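6-phosphogluconate dehydrogenase NAD-binding (Dyadobacter fermentans, PDB 4GBJ) probably acts as an NAD(P)-dependent oxidoreductase of the 6-phosphogluconate and 3-hydroxyisobutyrate dehydrogenase superfamily, though its substrate is not established. Local coordinates at residues A191-E196 with I200-I205; Q220-L225 with L280-L285; R266-S271 with S290-L295. One frame throughout, in Å; residues are numbered along the deposited sequence.

Contact 1: A191-E196 with I200-I205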
loop_
_atom_site.group_PDB
_atom_site.type_symbol
_atom_site.label_atom_id
_atom_site.label_comp_id
_atom_site.label_asym_id
_atom_site.label_seq_id
_atom_site.Cartn_x
_atom_site.Cartn_y
_atom_site.Cartn_z
ATOM N N ALA B 191 10.885 -4.013 3.247
ATOM C CA ALA B 191 10.867 -3.340 4.545
ATOM C C ALA B 191 11.022 -4.318 5.677
ATOM O O ALA B 191 11.847 -4.069 6.564
ATOM C CB ALA B 191 9.582 -2.536 4.718
ATOM N N PHE B 192 10.317 -5.472 5.630
ATOM C CA PHE B 192 10.396 -6.457 6.728
ATOM C C PHE B 192 11.701 -7.183 6.767
ATOM O O PHE B 192 12.178 -7.468 7.868
ATOM C CB PHE B 192 9.260 -7.457 6.696
ATOM C CG PHE B 192 7.822 -6.981 6.844
ATOM C CD1 PHE B 192 7.521 -5.627 7.016
ATOM C CD2 PHE B 192 6.771 -7.887 6.787
ATOM C CE1 PHE B 192 6.202 -5.191 7.099
ATOM C CE2 PHE B 192 5.444 -7.449 6.902
ATOM C CZ PHE B 192 5.168 -6.095 7.019
ATOM N N THR B 193 12.368 -7.361 5.605
ATOM C CA THR B 193 13.716 -7.935 5.513
ATOM C C THR B 193 14.735 -6.967 6.051
ATOM O O THR B 193 15.631 -7.406 6.758
ATOM C CB THR B 193 14.023 -8.372 4.057
ATOM O OG1 THR B 193 13.080 -9.374 3.740
ATOM C CG2 THR B 193 15.424 -8.935 3.884
HETATM N N MSE B 194 14.631 -5.662 5.742
HETATM C CA MSE B 194 15.546 -4.683 6.303
HETATM C C MSE B 194 15.478 -4.723 7.834
HETATM O O MSE B 194 16.505 -4.627 8.532
HETATM C CB MSE B 194 15.230 -3.228 5.818
HETATM C CG MSE B 194 15.983 -2.102 6.669
HETATM SE SE MSE B 194 15.647 -0.354 5.843
HETATM C CE MSE B 194 13.796 -0.025 6.457
ATOM N N ALA B 195 14.246 -4.774 8.365
ATOM C CA ALA B 195 14.024 -4.832 9.812
ATOM C C ALA B 195 14.626 -6.119 10.368
ATOM O O ALA B 195 15.427 -6.079 11.321
ATOM C CB ALA B 195 12.523 -4.749 10.105
ATOM N N GLU B 196 14.346 -7.257 9.711
ATOM C CA GLU B 196 14.852 -8.546 10.163
ATOM C C GLU B 196 16.373 -8.574 10.248
ATOM O O GLU B 196 16.936 -9.031 11.233
ATOM C CB GLU B 196 14.356 -9.647 9.249
ATOM C CG GLU B 196 14.817 -11.026 9.658
ATOM C CD GLU B 196 14.325 -12.114 8.732
ATOM O OE1 GLU B 196 13.676 -11.794 7.706
ATOM O OE2 GLU B 196 14.618 -13.295 9.024
ATOM N N ILE B 200 15.185 -6.969 14.174
ATOM C CA ILE B 200 13.806 -6.660 14.563
ATOM C C ILE B 200 12.905 -7.753 13.998
ATOM O O ILE B 200 13.038 -8.088 12.829
ATOM C CB ILE B 200 13.395 -5.258 14.031
ATOM C CG1 ILE B 200 14.188 -4.164 14.676
ATOM C CG2 ILE B 200 11.918 -5.008 14.184
ATOM C CD1 ILE B 200 14.283 -2.871 13.775
ATOM N N SER B 201 11.977 -8.259 14.776
ATOM C CA SER B 201 11.086 -9.311 14.287
ATOM C C SER B 201 10.154 -8.762 13.196
ATOM O O SER B 201 9.755 -7.594 13.236
ATOM C CB SER B 201 10.283 -9.924 15.436
ATOM O OG SER B 201 9.141 -9.137 15.684
ATOM N N ARG B 202 9.856 -9.603 12.191
ATOM C CA ARG B 202 9.040 -9.195 11.055
ATOM C C ARG B 202 7.601 -8.917 11.539
ATOM O O ARG B 202 6.917 -8.010 11.077
ATOM C CB ARG B 202 9.078 -10.289 9.971
ATOM C CG ARG B 202 10.461 -10.541 9.344
ATOM C CD ARG B 202 10.421 -11.790 8.495
ATOM N NE ARG B 202 9.704 -11.605 7.227
ATOM C CZ ARG B 202 10.240 -11.107 6.107
ATOM N NH1 ARG B 202 11.505 -10.725 6.081
ATOM N NH2 ARG B 202 9.511 -11.014 4.993
ATOM N N GLN B 203 7.156 -9.714 12.484
ATOM C CA GLN B 203 5.818 -9.599 13.051
ATOM C C GLN B 203 5.652 -8.250 13.766
ATOM O O GLN B 203 4.595 -7.647 13.646
ATOM C CB GLN B 203 5.566 -10.757 14.064
ATOM C CG GLN B 203 4.118 -10.803 14.619
ATOM C CD GLN B 203 3.066 -11.104 13.561
ATOM O OE1 GLN B 203 3.356 -11.681 12.507
ATOM N NE2 GLN B 203 1.805 -10.781 13.840
ATOM N N SER B 204 6.663 -7.791 14.520
ATOM C CA SER B 204 6.543 -6.519 15.279
ATOM C C SER B 204 6.477 -5.294 14.364
ATOM O O SER B 204 5.681 -4.395 14.623
ATOM C CB SER B 204 7.670 -6.372 16.305
ATOM O OG SER B 204 8.936 -6.164 15.701
ATOM N N ILE B 205 7.324 -5.231 13.322
ATOM C CA ILE B 205 7.253 -4.123 12.350
ATOM C C ILE B 205 5.898 -4.217 11.604
ATOM O O ILE B 205 5.259 -3.199 11.368
ATOM C CB ILE B 205 8.468 -4.014 11.366
ATOM C CG1 ILE B 205 8.247 -2.853 10.371
ATOM C CG2 ILE B 205 8.730 -5.318 10.567
ATOM C CD1 ILE B 205 9.465 -2.500 9.507
HETATM O O HOH W 1 10.758 -11.061 2.482
#
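Arg202 carries its CG anti to the carbonyl carbon (chi1 -64°) and bends at chi3 (74°), which swings its guanidinium back over the last turns of helix 169-197, where the straight chain of Glu196, with CG opposite its own backbone N, comes across to meet it. NH1 is shared by two acceptors: it gives a nearly straight bond to Thr193 OG1 at 3.1 Å, in the guanidinium plane, and a salt bridge to Glu196 OE1 at 2.9 Å, somewhat tilted from that plane. The carboxylate stands steeply to the guanidinium, their planes 72° apart, and OE1 alone bonds to it across the contact. Phe192 CB lies over the centre of one guanidinium face, and a water joins Arg202 NH2 to Thr193 OG1, whose own strongest partner is the carbonyl of Gly189. An arginine suits a place where one flat cation must serve several acceptors; NH2 also reaches Val226 O. Beside this polar group, Ile205 packs between Phe192 and Ala195, its CG2 3.8 Å from Phe192 CD1 and its CD1 3.8 Å from Ala195 CB, a methyl small enough for close approach. Ile200 N closes the turn on Ala195 O at 3.0 Å, and Ser201 is the N-cap of helix 202-211. The two helices lie against helices 217-228 and 288-292, while Ile200 and Ile205 pack on Val172 and Ala176 of the second subunit.

Contact 2: Q220-L225 with L280-L285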
loop_
_atom_site.group_PDB
_atom_site.type_symbol
_atom_site.label_atom_id
_atom_site.label_comp_id
_atom_site.label_asym_id
_atom_site.label_seq_id
_atom_site.Cartn_x
_atom_site.Cartn_y
_atom_site.Cartn_z
ATOM N N GLN B 220 -3.117 -5.775 5.889
ATOM C CA GLN B 220 -3.287 -6.586 7.088
ATOM C C GLN B 220 -3.351 -8.095 6.720
ATOM O O GLN B 220 -2.727 -8.924 7.404
ATOM C CB GLN B 220 -4.539 -6.120 7.859
ATOM C CG GLN B 220 -4.335 -4.666 8.394
ATOM C CD GLN B 220 -5.380 -4.155 9.391
ATOM O OE1 GLN B 220 -5.050 -3.593 10.476
ATOM N NE2 GLN B 220 -6.643 -4.205 8.991
ATOM N N ASN B 221 -4.067 -8.428 5.636
ATOM C CA ASN B 221 -4.165 -9.810 5.164
ATOM C C ASN B 221 -2.877 -10.266 4.498
ATOM O O ASN B 221 -2.328 -11.296 4.874
ATOM C CB ASN B 221 -5.317 -9.965 4.169
ATOM C CG ASN B 221 -6.716 -9.676 4.699
ATOM O OD1 ASN B 221 -7.629 -9.379 3.921
ATOM N ND2 ASN B 221 -6.976 -9.817 5.999
ATOM N N TYR B 222 -2.359 -9.477 3.563
ATOM C CA TYR B 222 -1.134 -9.870 2.890
ATOM C C TYR B 222 0.095 -9.654 3.799
ATOM O O TYR B 222 1.021 -10.433 3.703
ATOM C CB TYR B 222 -0.982 -9.183 1.530
ATOM C CG TYR B 222 -1.916 -9.744 0.471
ATOM C CD1 TYR B 222 -1.666 -10.973 -0.125
ATOM C CD2 TYR B 222 -3.087 -9.082 0.124
ATOM C CE1 TYR B 222 -2.518 -11.495 -1.092
ATOM C CE2 TYR B 222 -3.935 -9.580 -0.864
ATOM C CZ TYR B 222 -3.629 -10.772 -1.496
ATOM O OH TYR B 222 -4.479 -11.290 -2.450
ATOM N N GLY B 223 0.050 -8.703 4.734
ATOM C CA GLY B 223 1.180 -8.442 5.611
ATOM C C GLY B 223 1.513 -9.568 6.554
ATOM O O GLY B 223 2.681 -9.790 6.862
ATOM N N LYS B 224 0.503 -10.283 7.010
ATOM C CA LYS B 224 0.684 -11.420 7.903
ATOM C C LYS B 224 1.440 -12.526 7.149
ATOM O O LYS B 224 2.354 -13.123 7.705
ATOM C CB LYS B 224 -0.692 -11.916 8.417
ATOM C CG LYS B 224 -0.653 -12.877 9.599
ATOM C CD LYS B 224 -0.877 -12.176 10.949
ATOM C CE LYS B 224 -2.361 -11.971 11.238
ATOM N NZ LYS B 224 -2.615 -11.224 12.499
ATOM N N LEU B 225 1.113 -12.745 5.869
ATOM C CA LEU B 225 1.822 -13.733 5.044
ATOM C C LEU B 225 3.302 -13.356 4.923
ATOM O O LEU B 225 4.177 -14.177 5.124
ATOM C CB LEU B 225 1.255 -13.829 3.594
ATOM C CG LEU B 225 -0.222 -14.001 3.348
ATOM C CD1 LEU B 225 -0.463 -14.409 1.894
ATOM C CD2 LEU B 225 -0.832 -14.995 4.265
ATOM N N LEU B 280 3.698 -22.428 -4.374
ATOM C CA LEU B 280 3.383 -21.547 -3.266
ATOM C C LEU B 280 2.317 -20.544 -3.682
ATOM O O LEU B 280 2.030 -20.434 -4.847
ATOM C CB LEU B 280 4.650 -20.808 -2.818
ATOM C CG LEU B 280 5.819 -21.726 -2.346
ATOM C CD1 LEU B 280 6.972 -20.873 -1.834
ATOM C CD2 LEU B 280 5.394 -22.672 -1.234
ATOM N N ASP B 281 1.765 -19.780 -2.728
ATOM C CA ASP B 281 0.860 -18.692 -3.026
ATOM C C ASP B 281 1.622 -17.583 -3.766
ATOM O O ASP B 281 2.818 -17.378 -3.525
ATOM C CB ASP B 281 0.264 -18.156 -1.714
ATOM C CG ASP B 281 -0.807 -17.157 -1.946
ATOM O OD1 ASP B 281 -1.891 -17.564 -2.456
ATOM O OD2 ASP B 281 -0.554 -15.939 -1.695
ATOM N N TRP B 282 0.910 -16.785 -4.549
ATOM C CA TRP B 282 1.510 -15.680 -5.301
ATOM C C TRP B 282 2.147 -14.647 -4.371
ATOM O O TRP B 282 3.077 -13.995 -4.794
ATOM C CB TRP B 282 0.502 -15.024 -6.241
ATOM C CG TRP B 282 -0.419 -14.057 -5.570
ATOM C CD1 TRP B 282 -1.322 -14.325 -4.581
ATOM C CD2 TRP B 282 -0.654 -12.705 -5.976
ATOM N NE1 TRP B 282 -2.059 -13.201 -4.305
ATOM C CE2 TRP B 282 -1.682 -12.195 -5.154
ATOM C CE3 TRP B 282 -0.087 -11.868 -6.949
ATOM C CZ2 TRP B 282 -2.155 -10.879 -5.267
ATOM C CZ3 TRP B 282 -0.518 -10.553 -7.030
ATOM C CH2 TRP B 282 -1.520 -10.061 -6.168
ATOM N N GLY B 283 1.723 -14.584 -3.105
ATOM C CA GLY B 283 2.354 -13.756 -2.087
ATOM C C GLY B 283 3.834 -14.036 -1.913
ATOM O O GLY B 283 4.584 -13.176 -1.440
ATOM N N ALA B 284 4.291 -15.260 -2.291
ATOM C CA ALA B 284 5.700 -15.633 -2.169
ATOM C C ALA B 284 6.602 -14.804 -3.047
ATOM O O ALA B 284 7.803 -14.932 -2.926
ATOM C CB ALA B 284 5.878 -17.117 -2.479
ATOM N N LEU B 285 6.080 -13.868 -3.873
ATOM C CA LEU B 285 6.962 -12.953 -4.605
ATOM C C LEU B 285 7.823 -12.190 -3.563
ATOM O O LEU B 285 8.974 -11.799 -3.850
ATOM C CB LEU B 285 6.164 -11.979 -5.509
ATOM C CG LEU B 285 5.388 -10.862 -4.784
ATOM C CD1 LEU B 285 6.236 -9.621 -4.553
ATOM C CD2 LEU B 285 4.126 -10.504 -5.547
#
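The backbones of 220-225, a stretch of helix, and 280-285, a turn running into a 3-10 segment, stay well apart, the nearest CA atoms, of Leu225 and Gly283, being 7.2 Å apart, and no hydrogen bond joins them. Tyr222, long and flat, spans from helix 217-228, past Ile181 and Leu185 of helix 169-197, to Trp282, its OH in the indole plane at the edge, 3.6 Å from NE1 and 3.7 Å from CZ2. The rings are almost perpendicular (88°), yet meet obliquely. Trp282, with CG between its backbone N and carbonyl carbon (chi1 80°), is broad enough to meet Phe236 edge-to-face as well. Leu225 CD1 touches Asp281 OD2 at 3.9 Å. That oxygen accepts from Gly283 N at 3.0 Å, while OD1 takes the amides of Ala235 and Phe236; an aspartate can thus tie three backbone N-H groups. Gly283 suits its place because a CB there would press on Leu225 CD1 and Asp281 OD2. An alanine in place of Tyr222 would probably open a gap beside the indole edge. Asp281 forms an Asx turn leading into the 3-10 segment, within the all-helical C-terminal domain of this dehydrogenase family, with the Trp282 side chain about 8 Å from that of Lys174, the predicted active-site residue.

Contact 3: R266-S271 with S290-L295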
loop_
_atom_site.group_PDB
_atom_site.type_symbol
_atom_site.label_atom_id
_atom_site.label_comp_id
_atom_site.label_asym_id
_atom_site.label_seq_id
_atom_site.Cartn_x
_atom_site.Cartn_y
_atom_site.Cartn_z
ATOM N N ARG B 266 7.644 -8.599 -11.855
ATOM C CA ARG B 266 7.857 -9.641 -12.848
ATOM C C ARG B 266 9.113 -10.468 -12.536
ATOM O O ARG B 266 9.041 -11.694 -12.560
ATOM C CB ARG B 266 7.965 -9.046 -14.258
ATOM C CG ARG B 266 8.295 -10.054 -15.353
ATOM C CD ARG B 266 8.161 -9.383 -16.716
ATOM N NE ARG B 266 8.735 -10.204 -17.779
ATOM C CZ ARG B 266 10.032 -10.353 -18.025
ATOM N NH1 ARG B 266 10.941 -9.747 -17.260
ATOM N NH2 ARG B 266 10.437 -11.133 -19.012
ATOM N N ASN B 267 10.229 -9.828 -12.218
ATOM C CA ASN B 267 11.490 -10.568 -11.923
ATOM C C ASN B 267 11.376 -11.383 -10.665
ATOM O O ASN B 267 11.976 -12.464 -10.619
ATOM C CB ASN B 267 12.718 -9.639 -11.852
ATOM C CG ASN B 267 13.128 -9.166 -13.237
ATOM O OD1 ASN B 267 12.782 -9.764 -14.238
ATOM N ND2 ASN B 267 13.798 -8.034 -13.333
ATOM N N ARG B 268 10.562 -10.927 -9.655
ATOM C CA ARG B 268 10.367 -11.756 -8.471
ATOM C C ARG B 268 9.719 -13.120 -8.825
ATOM O O ARG B 268 10.092 -14.135 -8.256
ATOM C CB ARG B 268 9.486 -11.061 -7.447
ATOM C CG ARG B 268 10.021 -9.788 -6.882
ATOM C CD ARG B 268 11.419 -9.959 -6.354
ATOM N NE ARG B 268 11.813 -8.892 -5.446
ATOM C CZ ARG B 268 13.035 -8.736 -4.941
ATOM N NH1 ARG B 268 14.005 -9.566 -5.268
ATOM N NH2 ARG B 268 13.300 -7.724 -4.131
ATOM N N PHE B 269 8.731 -13.114 -9.704
ATOM C CA PHE B 269 8.068 -14.350 -10.151
ATOM C C PHE B 269 8.984 -15.208 -10.977
ATOM O O PHE B 269 9.046 -16.424 -10.756
ATOM C CB PHE B 269 6.790 -14.092 -10.956
ATOM C CG PHE B 269 5.643 -13.621 -10.096
ATOM C CD1 PHE B 269 5.109 -14.442 -9.114
ATOM C CD2 PHE B 269 5.162 -12.317 -10.200
ATOM C CE1 PHE B 269 4.130 -13.969 -8.250
ATOM C CE2 PHE B 269 4.178 -11.858 -9.350
ATOM C CZ PHE B 269 3.647 -12.692 -8.397
ATOM N N ILE B 270 9.714 -14.596 -11.931
ATOM C CA ILE B 270 10.640 -15.386 -12.787
ATOM C C ILE B 270 11.703 -16.095 -11.897
ATOM O O ILE B 270 11.954 -17.302 -12.024
ATOM C CB ILE B 270 11.298 -14.496 -13.859
ATOM C CG1 ILE B 270 10.212 -13.991 -14.849
ATOM C CG2 ILE B 270 12.365 -15.267 -14.605
ATOM C CD1 ILE B 270 10.697 -12.918 -15.796
ATOM N N SER B 271 12.317 -15.327 -11.003
ATOM C CA SER B 271 13.322 -15.838 -10.073
ATOM C C SER B 271 12.718 -16.872 -9.123
ATOM O O SER B 271 13.352 -17.896 -8.864
ATOM C CB SER B 271 13.996 -14.711 -9.291
ATOM O OG SER B 271 15.076 -15.255 -8.552
ATOM N N SER B 290 14.178 -11.607 0.681
ATOM C CA SER B 290 14.854 -12.478 1.647
ATOM C C SER B 290 16.018 -13.164 0.964
ATOM O O SER B 290 17.122 -13.165 1.504
ATOM C CB SER B 290 13.890 -13.491 2.245
ATOM O OG SER B 290 12.917 -12.818 3.024
ATOM N N ASP B 291 15.785 -13.652 -0.264
ATOM C CA ASP B 291 16.834 -14.235 -1.107
ATOM C C ASP B 291 17.990 -13.285 -1.327
ATOM O O ASP B 291 19.123 -13.652 -1.119
ATOM C CB ASP B 291 16.294 -14.618 -2.475
ATOM C CG ASP B 291 15.217 -15.636 -2.473
ATOM O OD1 ASP B 291 15.187 -16.466 -1.528
ATOM O OD2 ASP B 291 14.450 -15.690 -3.470
ATOM N N ASP B 292 17.703 -12.076 -1.740
ATOM C CA ASP B 292 18.724 -11.049 -2.013
ATOM C C ASP B 292 19.479 -10.622 -0.817
ATOM O O ASP B 292 20.627 -10.229 -0.967
ATOM C CB ASP B 292 18.130 -9.787 -2.616
ATOM C CG ASP B 292 17.524 -9.954 -3.979
ATOM O OD1 ASP B 292 17.740 -11.005 -4.587
ATOM O OD2 ASP B 292 16.907 -8.973 -4.479
ATOM N N ALA B 293 18.884 -10.701 0.356
ATOM C CA ALA B 293 19.546 -10.361 1.603
ATOM C C ALA B 293 20.214 -11.583 2.278
ATOM O O ALA B 293 20.610 -11.467 3.427
ATOM C CB ALA B 293 18.543 -9.712 2.559
ATOM N N GLY B 294 20.348 -12.692 1.576
ATOM C CA GLY B 294 21.023 -13.918 2.033
ATOM C C GLY B 294 20.314 -14.719 3.105
ATOM O O GLY B 294 20.981 -15.424 3.856
ATOM N N LEU B 295 18.990 -14.589 3.234
ATOM C CA LEU B 295 18.239 -15.277 4.290
ATOM C C LEU B 295 17.539 -16.551 3.841
ATOM O O LEU B 295 16.709 -17.060 4.597
ATOM C CB LEU B 295 17.167 -14.345 4.880
ATOM C CG LEU B 295 17.716 -13.109 5.534
ATOM C CD1 LEU B 295 16.596 -12.195 5.931
ATOM C CD2 LEU B 295 18.581 -13.495 6.738
HETATM O O HOH W 2 15.736 -7.251 -2.785
HETATM O O HOH W 3 14.213 -14.512 -5.804
#
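Asp292 OD2 is gripped twice from the side of Arg268: NH1 donates to it directly at 3.1 Å, and a water held by NH2 donates to it at 2.7 Å. Asp292 stands on the last turn of helix 288-292, which ends in a Schellman motif: Leu295 N returns to Ser290 O, Gly294 N returns to Asp291 O, and Gly294 takes the positive phi that a residue without a side chain adopts easily. The salt bridge is nearly straight at NH1 (167°) and lies close to the guanidinium plane, but it meets OD2 from above the carboxylate, the planes being 44° apart. Arginine is long enough to span the distance between the helices; its bend at chi2 (-52°) brings NH1 to Asp292 OD2. Its NH2 has a stronger partner in Glu186 of helix 169-197, so one cation is paired with two acids, which would probably help to stabilise its charge. This is a surface contact, and Pro260 and Pro258 of the second subunit pack on Arg268 and Asp292. Asp291, salt-bridged through OD2 to Arg277, joins the link to helix 260-274 less directly: another water donates to its OD2 at 2.6 Å and lies 3.0 Å from Ser271 OG.

Overall arrangement
Beyond the N-terminal Rossmann-type domain, the chain runs along the long helix 169-197 and turns back at once, contact 1 closing that short turn. Contact 2 opens only afterwards, on helix 217-228, and closes a far larger loop at 280-285. Contact 3 starts inside that loop, on helix 260-274, and ends beyond it at 290-295, so contacts 2 and 3 cross while contact 1 precedes both. The three touch one another: Phe192 packs on Gly223, Thr193 on Ala293, and Leu285 on Phe269. Together they tie the end of the long helix, the C-terminal tail and the intervening helices into one domain; contacts 1 and 3 also meet the second subunit.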